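Local coordinates for protein neurotoxin (Clostridium botulinum, PDB 2QN0) that probably cleaves neuronal SNARE proteins as the zinc-dependent light-chain protease of botulinum neurotoxin serotype C1, at residues A[4-9]-A[16-21]; A[34-39]-A[44-49]; A[100-105]-A[355-360]; A[385-390]-A[397-402]. One frame throughout, in Å; residues are numbered along the deposited sequence.

Interaction 1: residues A[4-9]-A[16-21]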
# COMPACT_ATOMS: atom_id res chain seq x y z
N THR A 4 -14.65 -10.32 -4.63
CA THR A 4 -14.88 -9.82 -5.98
C THR A 4 -14.48 -8.35 -6.01
O THR A 4 -14.70 -7.62 -5.04
CB THR A 4 -16.36 -9.95 -6.37
OG1 THR A 4 -17.17 -9.29 -5.40
CG2 THR A 4 -16.76 -11.41 -6.46
N ILE A 5 -13.88 -7.93 -7.11
CA ILE A 5 -13.44 -6.55 -7.26
C ILE A 5 -14.52 -5.78 -8.03
O ILE A 5 -15.01 -6.26 -9.06
CB ILE A 5 -12.11 -6.47 -8.05
CG1 ILE A 5 -11.05 -7.35 -7.37
CG2 ILE A 5 -11.63 -5.03 -8.13
CD1 ILE A 5 -10.75 -6.97 -5.93
N ASN A 6 -14.90 -4.61 -7.52
CA ASN A 6 -15.92 -3.79 -8.17
C ASN A 6 -15.37 -3.09 -9.41
O ASN A 6 -14.20 -2.73 -9.47
CB ASN A 6 -16.46 -2.73 -7.20
CG ASN A 6 -17.23 -3.33 -6.04
OD1 ASN A 6 -17.95 -4.32 -6.21
ND2 ASN A 6 -17.11 -2.73 -4.87
N ASN A 7 -16.24 -2.89 -10.40
CA ASN A 7 -15.86 -2.21 -11.64
C ASN A 7 -16.51 -0.83 -11.66
O ASN A 7 -17.66 -0.67 -11.26
CB ASN A 7 -16.32 -3.01 -12.85
CG ASN A 7 -15.55 -4.30 -13.02
OD1 ASN A 7 -14.36 -4.28 -13.34
ND2 ASN A 7 -16.22 -5.43 -12.81
N PHE A 8 -15.78 0.16 -12.15
CA PHE A 8 -16.29 1.53 -12.20
C PHE A 8 -15.81 2.32 -13.40
O PHE A 8 -14.82 1.99 -14.03
CB PHE A 8 -15.81 2.32 -10.97
CG PHE A 8 -16.22 1.74 -9.66
CD1 PHE A 8 -17.53 1.85 -9.20
CD2 PHE A 8 -15.27 1.13 -8.84
CE1 PHE A 8 -17.89 1.36 -7.95
CE2 PHE A 8 -15.62 0.64 -7.59
CZ PHE A 8 -16.93 0.75 -7.14
N ASN A 9 -16.56 3.39 -13.67
CA ASN A 9 -16.25 4.38 -14.70
C ASN A 9 -16.18 5.58 -13.77
O ASN A 9 -17.00 5.68 -12.85
CB ASN A 9 -17.39 4.58 -15.69
CG ASN A 9 -17.60 3.38 -16.59
OD1 ASN A 9 -16.70 2.98 -17.33
ND2 ASN A 9 -18.80 2.81 -16.54
N ASN A 16 -24.19 6.33 -2.64
CA ASN A 16 -24.16 6.32 -1.19
C ASN A 16 -23.74 4.97 -0.62
O ASN A 16 -24.04 4.66 0.53
CB ASN A 16 -25.53 6.72 -0.64
CG ASN A 16 -26.05 8.00 -1.26
OD1 ASN A 16 -25.38 9.03 -1.24
ND2 ASN A 16 -27.26 7.93 -1.82
N LYS A 17 -23.06 4.17 -1.43
CA LYS A 17 -22.61 2.85 -1.00
C LYS A 17 -21.19 2.55 -1.45
O LYS A 17 -20.30 2.35 -0.62
CB LYS A 17 -23.55 1.76 -1.53
CG LYS A 17 -23.22 0.38 -1.00
CD LYS A 17 -24.10 -0.69 -1.63
CE LYS A 17 -23.74 -2.07 -1.09
NZ LYS A 17 -23.86 -2.11 0.40
N ASN A 18 -20.97 2.50 -2.76
CA ASN A 18 -19.65 2.22 -3.31
C ASN A 18 -19.01 3.42 -4.00
O ASN A 18 -17.83 3.38 -4.36
CB ASN A 18 -19.70 1.05 -4.29
CG ASN A 18 -20.10 -0.25 -3.62
OD1 ASN A 18 -19.79 -0.47 -2.45
ND2 ASN A 18 -20.77 -1.12 -4.36
N ILE A 19 -19.79 4.47 -4.20
CA ILE A 19 -19.29 5.69 -4.83
C ILE A 19 -19.78 6.86 -3.99
O ILE A 19 -20.98 7.07 -3.82
CB ILE A 19 -19.79 5.82 -6.29
CG1 ILE A 19 -19.36 4.58 -7.09
CG2 ILE A 19 -19.22 7.09 -6.92
CD1 ILE A 19 -19.71 4.64 -8.57
N LEU A 20 -18.83 7.62 -3.45
CA LEU A 20 -19.14 8.75 -2.58
C LEU A 20 -18.12 9.86 -2.77
O LEU A 20 -17.10 9.68 -3.43
CB LEU A 20 -19.07 8.32 -1.11
CG LEU A 20 -19.77 7.06 -0.61
CD1 LEU A 20 -19.28 6.72 0.79
CD2 LEU A 20 -21.26 7.28 -0.61
N TYR A 21 -18.42 11.01 -2.17
CA TYR A 21 -17.51 12.15 -2.18
C TYR A 21 -16.97 12.20 -0.76
O TYR A 21 -17.74 12.23 0.20
CB TYR A 21 -18.26 13.44 -2.51
CG TYR A 21 -18.42 13.66 -3.99
CD1 TYR A 21 -17.35 14.12 -4.77
CD2 TYR A 21 -19.63 13.39 -4.63
CE1 TYR A 21 -17.48 14.29 -6.15
CE2 TYR A 21 -19.77 13.56 -6.00
CZ TYR A 21 -18.69 14.01 -6.75
OH TYR A 21 -18.83 14.16 -8.11
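N18 and I19, which meet F8 across this contact, join K17 in donating their backbone N-H groups to a single oxygen, D15 OD1. The bond from K17 closes an Asx turn, and the three donors together fix the bend that leads into strand 19-23. Just past that bend I19 meets the phenyl ring of F8. Its CG1 lies 3.6 Å from F8 CE1, and its CD1 is just as close, 3.6 Å, to F8 CD1, so the end of the isoleucine runs along one C-C bond of the ring while the two side chains point opposite ways. The ring is placed there by a first torsion of -59°, with CG beside the backbone N. In the clostridial neurotoxin protease fold this N-terminal stretch is extended without being a regular strand, and F8 fills the space between strand 19-23, the ring of F37 and L87 of helix 80-97. F8 CZ also reaches N18, 4.0 Å from its CB. Beyond the ring the amides of N6 and N18 approach each other with planes 32° apart and N6 ND2 4.0 Å from N18 ND2, a distance without a bond. Each looks instead to R38: N6 ND2 donates to R38 O, whereas N18 OD1 accepts from R38 NE, and K17 O accepts from NH2 of the same arginine.

Interaction 2: residues A[34-39]-A[44-49]; sequences EKAFRI and WVIPDR
R38 lies over one face of the W44 indole: its CB sits 3.7 Å from the centroid of the six-membered ring, 2° from the normal, a CH-pi contact. The side chain then folds at chi3 (-60°), bringing its guanidinium round the rim with W44 CZ2 3.4 Å from CZ of R38, over the centre of the group. The two planes remain 54° apart, so this is no parallel stack; R38 NH1 bonds to G41 O, which helps hold the group beside the indole. Backbone of A36 lies at the indole edge. The F37 ring, in turn, receives V45 O in its plane, 3.6 Å from F37 CD2, and P47 CD near the same edge. These residues belong to the antiparallel hairpin of strands 34-38 and 43-46, within the large mixed sheet. F37 and V45 form its hydrogen-bonded pair: F37 N to V45 O is 2.9 Å and V45 N to F37 O 2.8 Å. R38 and W44 are the neighbouring non-hydrogen-bonded pair. Farther along, E34 OE2 approaches D48 OD2 to 2.7 Å, close enough that one acid probably carries a proton. N27 ND2 donates to E34 OE2, and K83 forms a salt bridge with D48 OD1. A water donates to both D48 OD1, at 2.8 Å, and K35 O.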
# COMPACT_ATOMS: atom_id res chain seq x y z
N GLU A 34 -13.49 14.88 -2.62
CA GLU A 34 -12.96 14.07 -3.70
C GLU A 34 -13.81 12.82 -3.94
O GLU A 34 -14.18 12.13 -2.99
CB GLU A 34 -11.52 13.65 -3.39
CG GLU A 34 -10.55 14.80 -3.26
CD GLU A 34 -9.17 14.35 -2.82
OE1 GLU A 34 -8.94 14.22 -1.60
OE2 GLU A 34 -8.32 14.11 -3.70
N LYS A 35 -14.11 12.53 -5.20
CA LYS A 35 -14.91 11.36 -5.53
C LYS A 35 -14.10 10.10 -5.24
O LYS A 35 -12.95 9.98 -5.65
CB LYS A 35 -15.32 11.40 -7.01
CG LYS A 35 -16.43 10.42 -7.36
CD LYS A 35 -16.99 10.70 -8.75
CE LYS A 35 -18.16 9.78 -9.07
NZ LYS A 35 -18.75 10.11 -10.40
N ALA A 36 -14.71 9.17 -4.51
CA ALA A 36 -14.06 7.92 -4.11
C ALA A 36 -14.86 6.69 -4.53
O ALA A 36 -16.09 6.74 -4.63
CB ALA A 36 -13.85 7.92 -2.60
N PHE A 37 -14.16 5.58 -4.75
CA PHE A 37 -14.77 4.33 -5.19
C PHE A 37 -14.31 3.15 -4.33
O PHE A 37 -13.12 3.02 -4.04
CB PHE A 37 -14.37 4.06 -6.64
CG PHE A 37 -14.62 5.22 -7.56
CD1 PHE A 37 -15.75 5.26 -8.38
CD2 PHE A 37 -13.75 6.30 -7.58
CE1 PHE A 37 -16.01 6.36 -9.20
CE2 PHE A 37 -13.99 7.41 -8.40
CZ PHE A 37 -15.13 7.43 -9.21
N ARG A 38 -15.25 2.30 -3.92
CA ARG A 38 -14.91 1.15 -3.09
C ARG A 38 -14.48 -0.03 -3.95
O ARG A 38 -15.29 -0.62 -4.67
CB ARG A 38 -16.12 0.75 -2.23
CG ARG A 38 -15.83 -0.33 -1.17
CD ARG A 38 -17.10 -1.07 -0.74
NE ARG A 38 -18.11 -0.19 -0.15
CZ ARG A 38 -18.14 0.17 1.13
NH1 ARG A 38 -17.22 -0.26 1.97
NH2 ARG A 38 -19.11 0.97 1.56
N ILE A 39 -13.19 -0.38 -3.89
CA ILE A 39 -12.67 -1.50 -4.66
C ILE A 39 -13.32 -2.78 -4.14
O ILE A 39 -13.86 -3.58 -4.90
CB ILE A 39 -11.13 -1.60 -4.52
CG1 ILE A 39 -10.48 -0.34 -5.08
CG2 ILE A 39 -10.61 -2.85 -5.24
CD1 ILE A 39 -8.96 -0.31 -4.98
N TRP A 44 -10.64 1.61 -0.46
CA TRP A 44 -11.18 2.63 -1.36
C TRP A 44 -10.10 3.23 -2.23
O TRP A 44 -8.91 3.16 -1.91
CB TRP A 44 -11.82 3.76 -0.55
CG TRP A 44 -13.05 3.38 0.19
CD1 TRP A 44 -13.13 2.64 1.34
CD2 TRP A 44 -14.40 3.70 -0.18
NE1 TRP A 44 -14.45 2.48 1.71
CE2 TRP A 44 -15.25 3.12 0.79
CE3 TRP A 44 -14.97 4.42 -1.24
CZ2 TRP A 44 -16.64 3.24 0.73
CZ3 TRP A 44 -16.36 4.53 -1.30
CH2 TRP A 44 -17.18 3.95 -0.32
N VAL A 45 -10.51 3.82 -3.35
CA VAL A 45 -9.57 4.48 -4.23
C VAL A 45 -10.09 5.86 -4.61
O VAL A 45 -11.27 6.02 -4.94
CB VAL A 45 -9.32 3.66 -5.53
CG1 VAL A 45 -10.62 3.40 -6.26
CG2 VAL A 45 -8.35 4.42 -6.44
N ILE A 46 -9.22 6.85 -4.49
CA ILE A 46 -9.53 8.23 -4.86
C ILE A 46 -8.48 8.51 -5.93
O ILE A 46 -7.31 8.73 -5.62
CB ILE A 46 -9.34 9.21 -3.69
CG1 ILE A 46 -10.28 8.84 -2.54
CG2 ILE A 46 -9.62 10.64 -4.15
CD1 ILE A 46 -10.13 9.72 -1.31
N PRO A 47 -8.89 8.47 -7.21
CA PRO A 47 -8.02 8.70 -8.38
C PRO A 47 -7.50 10.12 -8.57
O PRO A 47 -7.53 10.63 -9.69
CB PRO A 47 -8.89 8.25 -9.56
CG PRO A 47 -10.07 7.54 -8.94
CD PRO A 47 -10.28 8.26 -7.65
N ASP A 48 -7.02 10.75 -7.50
CA ASP A 48 -6.51 12.11 -7.57
C ASP A 48 -5.05 12.18 -7.12
O ASP A 48 -4.56 11.28 -6.44
CB ASP A 48 -7.28 13.05 -6.64
CG ASP A 48 -8.76 13.12 -6.94
OD1 ASP A 48 -9.20 12.63 -8.00
OD2 ASP A 48 -9.49 13.68 -6.09
N ARG A 49 -4.36 13.26 -7.50
CA ARG A 49 -2.99 13.45 -7.06
C ARG A 49 -3.14 13.78 -5.57
O ARG A 49 -4.15 14.35 -5.16
CB ARG A 49 -2.32 14.61 -7.81
CG ARG A 49 -2.09 14.33 -9.29
CD ARG A 49 -1.14 13.15 -9.51
NE ARG A 49 0.24 13.47 -9.15
CZ ARG A 49 1.07 14.16 -9.92
NH1 ARG A 49 0.66 14.62 -11.10
NH2 ARG A 49 2.31 14.41 -9.52
O HOH W 1 -11.87 11.97 -7.57

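Interaction 3: residues A[100-105]-A[355-360]; sequences REIGEE and TQIFTE
The junction between helices 344-357 and 360-366 presses against the first turns of helix 101-112, I357 and F358 on one side meeting I102 and E105 on the other. Residues 355-357 of helix 344-357 form a wider, pi-type turn; F358 then sits at the centre of an inverse gamma turn, marked by a weak bond from T359 N to I357 O, and T359 caps the next helix through its hydroxyl, which accepts from N362 N. With CG beside the backbone N (chi1 -76°), the ring of F358 extends to helix 101-112, where it arrives edge on. I102 O lies in the ring plane, 3.6 Å from F358 CE1, and E105 CG lies in that plane too, 3.7 Å from F358 CZ. One helical turn separates these two residues, so the rim of the ring spans successive turns on one face of the helix. I102 has CG1 anti to the backbone N (chi1 -166°) and an extended chain, which carries CG1 past the ring, 3.7 Å from F358 CE1, and CD1 on to I357, 3.7 Å from its O and 4.2 Å from its CG2. E105 bends at chi2 (59°); its methylene faces the phenylalanine while OE2 makes a salt bridge with R109. The F358 side chain is about 13 Å from the zinc, and E360, two residues on, accepts a hydrogen bond from ND1 of the zinc ligand H229. With no hydrogen bond between the two segments, the contact rests on apolar touching and on one aryl C-H, at CE1, facing the I102 carbonyl oxygen, probably a weakly favourable electrostatic match.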
# COMPACT_ATOMS: atom_id res chain seq x y z
N ARG A 100 -4.40 -15.10 -7.68
CA ARG A 100 -3.61 -16.11 -6.97
C ARG A 100 -4.08 -16.12 -5.52
O ARG A 100 -4.47 -15.09 -4.98
CB ARG A 100 -2.11 -15.80 -7.02
CG ARG A 100 -1.55 -15.60 -8.42
CD ARG A 100 -1.92 -16.72 -9.36
NE ARG A 100 -1.62 -16.38 -10.74
CZ ARG A 100 -0.42 -16.51 -11.31
NH1 ARG A 100 0.60 -16.98 -10.60
NH2 ARG A 100 -0.25 -16.17 -12.58
N GLU A 101 -4.01 -17.28 -4.88
CA GLU A 101 -4.46 -17.41 -3.50
C GLU A 101 -3.84 -16.43 -2.51
O GLU A 101 -4.54 -15.88 -1.66
CB GLU A 101 -4.25 -18.84 -3.00
CG GLU A 101 -4.98 -19.89 -3.82
CD GLU A 101 -5.01 -21.24 -3.13
OE1 GLU A 101 -3.94 -21.73 -2.71
OE2 GLU A 101 -6.11 -21.82 -3.01
N ILE A 102 -2.53 -16.20 -2.61
CA ILE A 102 -1.89 -15.29 -1.66
C ILE A 102 -2.41 -13.87 -1.84
O ILE A 102 -2.58 -13.14 -0.87
CB ILE A 102 -0.35 -15.33 -1.79
CG1 ILE A 102 0.27 -14.65 -0.57
CG2 ILE A 102 0.11 -14.66 -3.08
CD1 ILE A 102 1.76 -14.89 -0.42
N GLY A 103 -2.68 -13.48 -3.09
CA GLY A 103 -3.20 -12.15 -3.36
C GLY A 103 -4.63 -12.02 -2.87
O GLY A 103 -5.04 -10.97 -2.38
N GLU A 104 -5.40 -13.09 -3.01
CA GLU A 104 -6.78 -13.07 -2.54
C GLU A 104 -6.79 -12.89 -1.02
O GLU A 104 -7.60 -12.15 -0.48
CB GLU A 104 -7.49 -14.38 -2.91
CG GLU A 104 -8.97 -14.39 -2.55
CD GLU A 104 -9.64 -15.72 -2.85
OE1 GLU A 104 -9.46 -16.23 -3.97
OE2 GLU A 104 -10.35 -16.24 -1.96
N GLU A 105 -5.86 -13.56 -0.34
CA GLU A 105 -5.77 -13.46 1.11
C GLU A 105 -5.32 -12.06 1.52
O GLU A 105 -5.82 -11.50 2.50
CB GLU A 105 -4.80 -14.51 1.66
CG GLU A 105 -4.70 -14.56 3.18
CD GLU A 105 -6.03 -14.86 3.87
OE1 GLU A 105 -6.82 -15.65 3.32
OE2 GLU A 105 -6.27 -14.31 4.96
N THR A 355 5.43 -10.48 7.97
CA THR A 355 6.76 -9.96 7.66
C THR A 355 7.63 -10.80 6.74
O THR A 355 8.59 -10.28 6.16
CB THR A 355 7.57 -9.72 8.95
OG1 THR A 355 7.67 -10.95 9.68
CG2 THR A 355 6.89 -8.67 9.82
N GLN A 356 7.32 -12.08 6.59
CA GLN A 356 8.13 -12.94 5.74
C GLN A 356 7.42 -13.71 4.64
O GLN A 356 8.08 -14.22 3.73
CB GLN A 356 8.95 -13.88 6.63
CG GLN A 356 9.93 -13.13 7.51
CD GLN A 356 10.96 -14.02 8.18
OE1 GLN A 356 11.41 -15.00 7.60
NE2 GLN A 356 11.34 -13.67 9.40
N ILE A 357 6.10 -13.81 4.71
CA ILE A 357 5.35 -14.52 3.67
C ILE A 357 4.69 -13.53 2.71
O ILE A 357 4.75 -13.69 1.49
CB ILE A 357 4.28 -15.43 4.30
CG1 ILE A 357 4.96 -16.50 5.16
CG2 ILE A 357 3.44 -16.08 3.20
CD1 ILE A 357 4.00 -17.49 5.79
N PHE A 358 4.05 -12.50 3.26
CA PHE A 358 3.43 -11.47 2.45
C PHE A 358 4.53 -10.46 2.11
O PHE A 358 4.61 -9.39 2.72
CB PHE A 358 2.30 -10.79 3.23
CG PHE A 358 1.05 -11.62 3.32
CD1 PHE A 358 0.21 -11.76 2.22
CD2 PHE A 358 0.72 -12.27 4.50
CE1 PHE A 358 -0.94 -12.55 2.29
CE2 PHE A 358 -0.43 -13.05 4.59
CZ PHE A 358 -1.26 -13.19 3.48
N THR A 359 5.37 -10.82 1.15
CA THR A 359 6.49 -9.98 0.73
C THR A 359 6.59 -9.92 -0.79
O THR A 359 6.19 -10.85 -1.49
CB THR A 359 7.84 -10.52 1.25
OG1 THR A 359 8.12 -11.77 0.62
CG2 THR A 359 7.79 -10.73 2.77
N GLU A 360 7.14 -8.82 -1.30
CA GLU A 360 7.32 -8.63 -2.74
C GLU A 360 8.11 -9.80 -3.34
O GLU A 360 7.76 -10.35 -4.39
CB GLU A 360 8.06 -7.33 -3.01
CG GLU A 360 8.23 -6.99 -4.49
CD GLU A 360 9.14 -5.80 -4.71
OE1 GLU A 360 9.07 -4.84 -3.92
OE2 GLU A 360 9.93 -5.83 -5.68

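Interaction 4: residues A[385-390]-A[397-402]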
# COMPACT_ATOMS: atom_id res chain seq x y z
N ALA A 385 3.27 1.50 -20.16
CA ALA A 385 2.57 0.76 -21.20
C ALA A 385 1.07 0.93 -21.01
O ALA A 385 0.62 1.42 -19.97
CB ALA A 385 2.94 -0.72 -21.11
N ASN A 386 0.31 0.55 -22.03
CA ASN A 386 -1.15 0.64 -21.95
C ASN A 386 -1.63 -0.67 -21.36
O ASN A 386 -2.06 -1.57 -22.07
CB ASN A 386 -1.73 0.84 -23.36
CG ASN A 386 -1.07 1.98 -24.10
OD1 ASN A 386 -0.89 3.07 -23.55
ND2 ASN A 386 -0.71 1.74 -25.35
N ILE A 387 -1.54 -0.77 -20.03
CA ILE A 387 -1.92 -1.99 -19.34
C ILE A 387 -3.40 -2.35 -19.38
O ILE A 387 -3.78 -3.45 -18.98
CB ILE A 387 -1.44 -1.97 -17.87
CG1 ILE A 387 -2.03 -0.78 -17.13
CG2 ILE A 387 0.09 -1.90 -17.84
CD1 ILE A 387 -1.68 -0.77 -15.65
N LEU A 388 -4.24 -1.43 -19.86
CA LEU A 388 -5.67 -1.74 -19.95
C LEU A 388 -5.95 -2.55 -21.22
O LEU A 388 -7.00 -3.18 -21.35
CB LEU A 388 -6.50 -0.45 -19.95
CG LEU A 388 -6.54 0.34 -18.64
CD1 LEU A 388 -7.45 1.55 -18.78
CD2 LEU A 388 -7.04 -0.56 -17.52
N ASP A 389 -5.00 -2.53 -22.14
CA ASP A 389 -5.11 -3.26 -23.41
C ASP A 389 -4.73 -4.72 -23.17
O ASP A 389 -3.56 -5.02 -22.91
CB ASP A 389 -4.17 -2.65 -24.44
CG ASP A 389 -4.34 -3.25 -25.83
OD1 ASP A 389 -4.79 -4.40 -25.95
OD2 ASP A 389 -3.99 -2.55 -26.81
N ASP A 390 -5.70 -5.63 -23.26
CA ASP A 390 -5.42 -7.05 -23.03
C ASP A 390 -4.40 -7.66 -23.98
O ASP A 390 -3.91 -8.76 -23.75
CB ASP A 390 -6.70 -7.88 -23.06
CG ASP A 390 -7.51 -7.75 -21.78
OD1 ASP A 390 -6.90 -7.61 -20.70
OD2 ASP A 390 -8.76 -7.80 -21.85
N ASN A 397 -1.52 -13.49 -17.19
CA ASN A 397 -0.07 -13.48 -17.38
C ASN A 397 0.63 -12.13 -17.40
O ASN A 397 1.83 -12.07 -17.69
CB ASN A 397 0.29 -14.22 -18.67
CG ASN A 397 -0.18 -15.66 -18.66
OD1 ASN A 397 -1.13 -16.01 -19.36
ND2 ASN A 397 0.47 -16.49 -17.87
N GLY A 398 -0.08 -11.05 -17.09
CA GLY A 398 0.56 -9.75 -17.13
C GLY A 398 1.08 -9.47 -18.52
O GLY A 398 0.33 -9.57 -19.50
N PHE A 399 2.37 -9.14 -18.63
CA PHE A 399 2.99 -8.84 -19.93
C PHE A 399 3.44 -10.09 -20.69
O PHE A 399 3.56 -10.06 -21.92
CB PHE A 399 4.23 -7.96 -19.75
CG PHE A 399 3.94 -6.56 -19.27
CD1 PHE A 399 3.28 -5.65 -20.09
CD2 PHE A 399 4.37 -6.15 -18.02
CE1 PHE A 399 3.05 -4.34 -19.67
CE2 PHE A 399 4.15 -4.84 -17.58
CZ PHE A 399 3.49 -3.93 -18.41
N ASN A 400 3.70 -11.18 -19.97
CA ASN A 400 4.20 -12.41 -20.58
C ASN A 400 3.10 -13.28 -21.19
O ASN A 400 2.90 -14.43 -20.80
CB ASN A 400 4.99 -13.19 -19.53
CG ASN A 400 6.05 -12.32 -18.86
OD1 ASN A 400 6.78 -11.61 -19.54
ND2 ASN A 400 6.12 -12.37 -17.54
N ILE A 401 2.43 -12.70 -22.18
CA ILE A 401 1.31 -13.34 -22.88
C ILE A 401 1.73 -14.34 -23.96
O ILE A 401 2.48 -14.00 -24.87
CB ILE A 401 0.41 -12.27 -23.51
CG1 ILE A 401 -0.03 -11.27 -22.43
CG2 ILE A 401 -0.80 -12.91 -24.17
CD1 ILE A 401 -0.64 -9.99 -22.98
N PRO A 402 1.24 -15.59 -23.87
CA PRO A 402 1.54 -16.66 -24.82
C PRO A 402 1.13 -16.31 -26.25
O PRO A 402 1.86 -16.57 -27.21
CB PRO A 402 0.76 -17.84 -24.27
CG PRO A 402 0.74 -17.58 -22.80
CD PRO A 402 0.43 -16.11 -22.75
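The F399 ring reaches across to A385 and I387 with two neighbouring atoms of its outer end. CE1 stands 3.9 Å from A385 CB, and CZ 4.0 Å from I387 CG2; both methyl groups approach obliquely. F399 owes this reach to a first torsion of -68°, which lays CG beside its own backbone N and leads the ring off toward the other segment. In I387 the CG1 branch takes the crowded position between N and the carbonyl carbon (chi1 59°), leaving CG2 as the branch that meets the ring. The F399 ring is further packed edge-to-face with Y393, from the residues between the two segments, and touches M199 and L421. I401 makes a second, separate contact, its CB directed at the opposite segment and its CD1 3.6 Å from D390 O. No hydrogen bond passes between the segments; K92 of helix 80-97 donates to I387 O and forms a salt bridge with D390 OD1, while N386 OD1 pairs with R422. Neither segment holds regular secondary structure, and each is shaped by tight turns. N386 to D389 form a type I turn, with D389 N 3.1 Å from N386 O, while N397 to N400 form a type II' turn whose second residue, G398, has a phi of 60°. Inverse gamma turns centred on N386 and N400 add to the chain of tight turns in the long stretch between strands 383-384 and 422-423.

How the interactions relate
From the N terminus, interaction 1 closes the short loop between the extended residues 4-9 and the start of strand 19-23. Interaction 2 follows as the hairpin 34-39/44-49, and the two touch: strands 19-23 and 34-38 are sheet neighbours, with L20 O 2.7 Å from A36 N, a probable hydrogen bond. Interaction 3 spans some 250 residues, bringing helix 101-112 to the junction after helix 344-357. Interaction 4 closes another local loop near the C terminus. All four are in series, none crossing or enclosing another. Interactions 3 and 4 come within about 5 Å at their nearest atoms without touching, and both lie more than 20 Å, centre to centre, from interactions 1 and 2.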